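Local coordinates for intramolecular trans-sialidase (Macrobdella decora, PDB 3SLI), which cleaves sialic acid from sialoglycoconjugates by an intramolecular trans-sialidase reaction that releases 2,7-anhydro-Neu5Ac, at residues 600-605 with 617-622; 641-646 with 667-672. One frame throughout, in Å; residues are numbered along the deposited sequence.

Contact 1: residues 600-605 with 617-622; sequences IGLVND and EWKYSY
I600 and Y620 pair across the antiparallel hairpin of strands 596-605 and 614-623. Strand 614-623 is the edge strand of a four-stranded sheet and 596-605 the strand inside it. The sheet is consistent with one blade of the sialidase beta-propeller. The amide N of I600 donates to Y620 O at 3.0 Å, from above the carbonyl plane. The return bond, Y620 N to I600 O, is nearly straight but weak at 3.5 Å. The weak bond falls at a classic beta bulge, where K619 and Y620 both face I600; W618 is the centre of an inverse gamma turn. Beyond the bulge the pairing tightens. E617 N reaches L602 O at 2.8 Å, and L602 N returns to E617 O at 2.9 Å.

The side chains of I600, L602, E617 and Y620 share one face of the sheet. CB of I600 lies 4.0 Å from Y620 CD2, at the edge of the ring and near its plane. CD2 of L602 meets the aliphatic chain of K619 at CD, 3.8 Å away. K619 is fully extended and carries its NZ on to a salt bridge with D577. D577 OD2 is also hydrogen-bonded to Y620 OH, and thus meets both side chains. N604 lays its amide beside E617 CB, while its OD1 is bonded to K579.

W618 lies on the other sheet face. Its CG stands beside its own backbone N (chi1 -62°), which brings the indole against G601. W618 CE3 comes within 3.5 Å of G601 CA, an oblique approach near the rim.

Contact 2: residues 641-646 with 667-672; sequences DGQVGL and FEKYSI
Backbone hydrogen bonds come first between V644 and Y670, an antiparallel pair at the edge of a three-stranded sheet, consistent with a blade of the sialidase beta-propeller. V644 N donates to Y670 O at 2.8 Å, nearly straight and in the carbonyl plane. Y670 N returns to V644 O. L646 and E668 form the next hydrogen-bonded pair, also with two bonds. G645 and K669 lie between them as a non-hydrogen-bonded pair. G645 CA makes a CA-H...O contact with E668 O at 3.4 Å.

Apolar contacts are few. V644 CG2 meets I672 CD1 at 3.9 Å. L646 CD1 comes to the edge of the Y670 ring. F667 holds its CG anti to the backbone N (chi1 176°), and its CE1 comes within 4.1 Å of G645 CA.

Polar side chains bond within the strand or to residues outside it. The Y670 OH to E668 OE1 bond is doubtfully short. The other oxygen, E668 OE2, is gripped by R101 and Y648. K669 NZ is hydrogen-bonded to N255 OD1.

Strand 644-649 is the middle one of its sheet, between 634-638 and 665-670. V644 and L646 also pack on L636. S671 N-caps the short helix 672-675, whose L675 lies against V644 and Y670.

Contacts 1 and 2 lie in successive sheets of the chain, with centres about 17 Å apart. Both are antiparallel strand pairs. They meet directly where Y622 and Y670 stack edge-to-face, with Y622 OH 3.5 Å from Y670 CE1. T676, just past helix 672-675, also touches I600 and Y620. Contact 2 is the more buried and lies nearer the centre of the chain. Its pairing is regular, and its acid E668 is buried. Contact 1 is farther out. A bulge shifts its register, and of its charged side chains K619 is exposed and E617 partly exposed.

Contact 1: residues 600-605 with 617-622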
loop_
_atom_site.group_PDB
_atom_site.type_symbol
_atom_site.label_atom_id
_atom_site.label_comp_id
_atom_site.label_asym_id
_atom_site.label_seq_id
_atom_site.Cartn_x
_atom_site.Cartn_y
_atom_site.Cartn_z
ATOM N N ILE A 600 21.513 6.188 2.647
ATOM C CA ILE A 600 21.965 7.553 2.435
ATOM C C ILE A 600 23.102 7.483 1.409
ATOM O O ILE A 600 24.094 6.756 1.601
ATOM C CB ILE A 600 22.459 8.209 3.733
ATOM C CG1 ILE A 600 21.278 8.444 4.678
ATOM C CG2 ILE A 600 23.142 9.538 3.419
ATOM C CD1 ILE A 600 21.664 9.080 5.991
ATOM N N GLY A 601 22.911 8.188 0.294
ATOM C CA GLY A 601 23.905 8.224 -0.762
ATOM C C GLY A 601 24.553 9.594 -0.854
ATOM O O GLY A 601 23.858 10.606 -0.977
ATOM N N LEU A 602 25.880 9.620 -0.768
ATOM C CA LEU A 602 26.658 10.856 -0.836
ATOM C C LEU A 602 27.133 11.092 -2.265
ATOM O O LEU A 602 27.749 10.211 -2.876
ATOM C CB LEU A 602 27.857 10.774 0.116
ATOM C CG LEU A 602 27.675 11.221 1.576
ATOM C CD1 LEU A 602 26.272 10.953 2.109
ATOM C CD2 LEU A 602 28.743 10.579 2.450
ATOM N N VAL A 603 26.822 12.271 -2.797
ATOM C CA VAL A 603 27.191 12.639 -4.162
ATOM C C VAL A 603 28.642 13.112 -4.240
ATOM O O VAL A 603 29.046 14.030 -3.525
ATOM C CB VAL A 603 26.259 13.749 -4.717
ATOM C CG1 VAL A 603 26.733 14.204 -6.106
ATOM C CG2 VAL A 603 24.812 13.250 -4.778
ATOM N N ASN A 604 29.422 12.464 -5.099
ATOM C CA ASN A 604 30.825 12.813 -5.285
ATOM C C ASN A 604 31.042 13.291 -6.714
ATOM O O ASN A 604 30.420 12.788 -7.652
ATOM C CB ASN A 604 31.743 11.605 -5.037
ATOM C CG ASN A 604 31.780 11.182 -3.580
ATOM O OD1 ASN A 604 32.488 11.772 -2.770
ATOM N ND2 ASN A 604 31.025 10.147 -3.246
ATOM N N ASP A 605 31.878 14.306 -6.871
ATOM C CA ASP A 605 32.201 14.808 -8.192
ATOM C C ASP A 605 33.450 14.000 -8.566
ATOM O O ASP A 605 34.464 14.048 -7.864
ATOM C CB ASP A 605 32.507 16.307 -8.136
ATOM C CG ASP A 605 32.665 16.916 -9.511
ATOM O OD1 ASP A 605 33.355 16.301 -10.357
ATOM O OD2 ASP A 605 32.094 18.001 -9.750
ATOM N N GLU A 617 27.947 7.466 -3.557
ATOM C CA GLU A 617 28.461 6.454 -2.640
ATOM C C GLU A 617 27.369 6.127 -1.610
ATOM O O GLU A 617 27.015 6.975 -0.786
ATOM C CB GLU A 617 29.699 6.977 -1.902
ATOM C CG GLU A 617 30.220 6.011 -0.836
ATOM C CD GLU A 617 31.176 6.649 0.162
ATOM O OE1 GLU A 617 31.384 7.885 0.113
ATOM O OE2 GLU A 617 31.710 5.900 1.012
ATOM N N TRP A 618 26.812 4.922 -1.673
ATOM C CA TRP A 618 25.774 4.522 -0.724
ATOM C C TRP A 618 26.465 4.088 0.568
ATOM O O TRP A 618 26.681 2.901 0.824
ATOM C CB TRP A 618 24.892 3.429 -1.338
ATOM C CG TRP A 618 24.182 3.929 -2.564
ATOM C CD1 TRP A 618 24.552 3.736 -3.864
ATOM C CD2 TRP A 618 23.014 4.771 -2.602
ATOM N NE1 TRP A 618 23.698 4.408 -4.705
ATOM C CE2 TRP A 618 22.743 5.048 -3.959
ATOM C CE3 TRP A 618 22.178 5.320 -1.617
ATOM C CZ2 TRP A 618 21.664 5.849 -4.364
ATOM C CZ3 TRP A 618 21.106 6.120 -2.018
ATOM C CH2 TRP A 618 20.861 6.376 -3.382
ATOM N N LYS A 619 26.799 5.087 1.379
ATOM C CA LYS A 619 27.536 4.900 2.620
ATOM C C LYS A 619 26.800 4.333 3.827
ATOM O O LYS A 619 27.401 3.629 4.638
ATOM C CB LYS A 619 28.195 6.226 3.013
ATOM C CG LYS A 619 29.229 6.120 4.105
ATOM C CD LYS A 619 29.880 7.465 4.351
ATOM C CE LYS A 619 31.067 7.331 5.280
ATOM N NZ LYS A 619 31.665 8.665 5.563
ATOM N N TYR A 620 25.514 4.645 3.957
ATOM C CA TYR A 620 24.731 4.188 5.107
ATOM C C TYR A 620 23.465 3.429 4.723
ATOM O O TYR A 620 22.859 3.705 3.688
ATOM C CB TYR A 620 24.305 5.397 5.964
ATOM C CG TYR A 620 25.438 6.264 6.460
ATOM C CD1 TYR A 620 26.188 5.885 7.572
ATOM C CD2 TYR A 620 25.758 7.470 5.822
ATOM C CE1 TYR A 620 27.230 6.679 8.044
ATOM C CE2 TYR A 620 26.800 8.278 6.288
ATOM C CZ TYR A 620 27.532 7.871 7.402
ATOM O OH TYR A 620 28.555 8.644 7.908
ATOM N N SER A 621 23.085 2.462 5.556
ATOM C CA SER A 621 21.846 1.710 5.364
ATOM C C SER A 621 21.248 1.565 6.756
ATOM O O SER A 621 21.974 1.339 7.728
ATOM C CB SER A 621 22.063 0.335 4.715
ATOM O OG SER A 621 22.855 -0.521 5.512
ATOM N N TYR A 622 19.933 1.709 6.847
ATOM C CA TYR A 622 19.229 1.630 8.117
ATOM C C TYR A 622 18.084 0.637 7.990
ATOM O O TYR A 622 17.231 0.793 7.116
ATOM C CB TYR A 622 18.687 3.019 8.465
ATOM C CG TYR A 622 17.940 3.088 9.769
ATOM C CD1 TYR A 622 18.609 3.386 10.955
ATOM C CD2 TYR A 622 16.559 2.884 9.814
ATOM C CE1 TYR A 622 17.929 3.479 12.156
ATOM C CE2 TYR A 622 15.863 2.973 11.017
ATOM C CZ TYR A 622 16.557 3.275 12.182
ATOM O OH TYR A 622 15.888 3.382 13.371
#

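Contact 2: residues 641-646 with 667-672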
loop_
_atom_site.group_PDB
_atom_site.type_symbol
_atom_site.label_atom_id
_atom_site.label_comp_id
_atom_site.label_asym_id
_atom_site.label_seq_id
_atom_site.Cartn_x
_atom_site.Cartn_y
_atom_site.Cartn_z
ATOM N N ASP A 641 11.377 20.107 10.217
ATOM C CA ASP A 641 12.487 20.016 11.165
ATOM C C ASP A 641 13.553 19.233 10.386
ATOM O O ASP A 641 13.430 19.062 9.181
ATOM C CB ASP A 641 12.085 19.326 12.496
ATOM C CG ASP A 641 11.482 17.922 12.317
ATOM O OD1 ASP A 641 11.529 17.338 11.214
ATOM O OD2 ASP A 641 10.955 17.386 13.316
ATOM N N GLY A 642 14.592 18.729 11.019
ATOM C CA GLY A 642 15.554 18.006 10.194
ATOM C C GLY A 642 15.143 16.601 9.751
ATOM O O GLY A 642 15.727 16.036 8.829
ATOM N N GLN A 643 14.111 16.053 10.379
ATOM C CA GLN A 643 13.683 14.686 10.125
ATOM C C GLN A 643 13.237 14.235 8.741
ATOM O O GLN A 643 12.810 15.024 7.903
ATOM C CB GLN A 643 12.644 14.269 11.164
ATOM C CG GLN A 643 13.152 14.318 12.596
ATOM C CD GLN A 643 12.169 13.688 13.559
ATOM O OE1 GLN A 643 11.137 14.272 13.882
ATOM N NE2 GLN A 643 12.464 12.480 13.992
ATOM N N VAL A 644 13.345 12.926 8.532
ATOM C CA VAL A 644 12.949 12.285 7.294
ATOM C C VAL A 644 11.690 11.465 7.594
ATOM O O VAL A 644 11.727 10.537 8.412
ATOM C CB VAL A 644 14.080 11.343 6.769
ATOM C CG1 VAL A 644 13.625 10.592 5.528
ATOM C CG2 VAL A 644 15.341 12.148 6.470
ATOM N N GLY A 645 10.568 11.875 7.008
ATOM C CA GLY A 645 9.313 11.167 7.185
ATOM C C GLY A 645 9.249 9.990 6.222
ATOM O O GLY A 645 9.863 10.027 5.146
ATOM N N LEU A 646 8.492 8.958 6.588
ATOM C CA LEU A 646 8.363 7.760 5.762
ATOM C C LEU A 646 6.938 7.210 5.844
ATOM O O LEU A 646 6.454 6.914 6.936
ATOM C CB LEU A 646 9.352 6.687 6.265
ATOM C CG LEU A 646 9.823 5.432 5.501
ATOM C CD1 LEU A 646 9.642 4.188 6.358
ATOM C CD2 LEU A 646 9.173 5.275 4.157
ATOM N N PHE A 667 3.154 5.639 9.003
ATOM C CA PHE A 667 3.947 6.858 8.913
ATOM C C PHE A 667 4.943 6.898 10.071
ATOM O O PHE A 667 4.549 6.833 11.241
ATOM C CB PHE A 667 3.032 8.096 8.941
ATOM C CG PHE A 667 3.782 9.411 8.946
ATOM C CD1 PHE A 667 4.555 9.798 7.845
ATOM C CD2 PHE A 667 3.760 10.237 10.070
ATOM C CE1 PHE A 667 5.296 10.982 7.868
ATOM C CE2 PHE A 667 4.499 11.426 10.103
ATOM C CZ PHE A 667 5.272 11.797 8.998
ATOM N N GLU A 668 6.233 6.960 9.741
ATOM C CA GLU A 668 7.304 7.013 10.734
ATOM C C GLU A 668 8.286 8.151 10.394
ATOM O O GLU A 668 8.350 8.587 9.247
ATOM C CB GLU A 668 8.024 5.660 10.802
ATOM C CG GLU A 668 7.090 4.515 11.236
ATOM C CD GLU A 668 7.741 3.137 11.254
ATOM O OE1 GLU A 668 8.981 3.034 11.194
ATOM O OE2 GLU A 668 6.995 2.140 11.345
ATOM N N LYS A 669 9.012 8.644 11.398
ATOM C CA LYS A 669 9.976 9.738 11.235
ATOM C C LYS A 669 11.324 9.282 11.772
ATOM O O LYS A 669 11.382 8.595 12.793
ATOM C CB LYS A 669 9.564 10.959 12.063
ATOM C CG LYS A 669 8.183 11.527 11.815
ATOM C CD LYS A 669 7.909 12.587 12.872
ATOM C CE LYS A 669 6.587 13.291 12.661
ATOM N NZ LYS A 669 6.401 14.368 13.673
ATOM N N TYR A 670 12.404 9.730 11.137
ATOM C CA TYR A 670 13.756 9.360 11.544
ATOM C C TYR A 670 14.702 10.545 11.408
ATOM O O TYR A 670 14.596 11.322 10.455
ATOM C CB TYR A 670 14.278 8.214 10.664
ATOM C CG TYR A 670 13.506 6.918 10.785
ATOM C CD1 TYR A 670 13.758 6.042 11.837
ATOM C CD2 TYR A 670 12.517 6.569 9.855
ATOM C CE1 TYR A 670 13.049 4.851 11.970
ATOM C CE2 TYR A 670 11.799 5.375 9.978
ATOM C CZ TYR A 670 12.077 4.525 11.042
ATOM O OH TYR A 670 11.405 3.335 11.188
ATOM N N SER A 671 15.598 10.710 12.376
ATOM C CA SER A 671 16.574 11.793 12.319
ATOM C C SER A 671 17.788 11.305 11.520
ATOM O O SER A 671 18.006 10.091 11.393
ATOM C CB SER A 671 17.009 12.228 13.734
ATOM O OG SER A 671 17.724 11.206 14.420
ATOM N N ILE A 672 18.584 12.234 10.991
ATOM C CA ILE A 672 19.772 11.850 10.234
ATOM C C ILE A 672 20.711 11.094 11.174
ATOM O O ILE A 672 21.369 10.138 10.766
ATOM C CB ILE A 672 20.481 13.076 9.587
ATOM C CG1 ILE A 672 19.546 13.739 8.568
ATOM C CG2 ILE A 672 21.780 12.647 8.884
ATOM C CD1 ILE A 672 19.057 12.812 7.454
#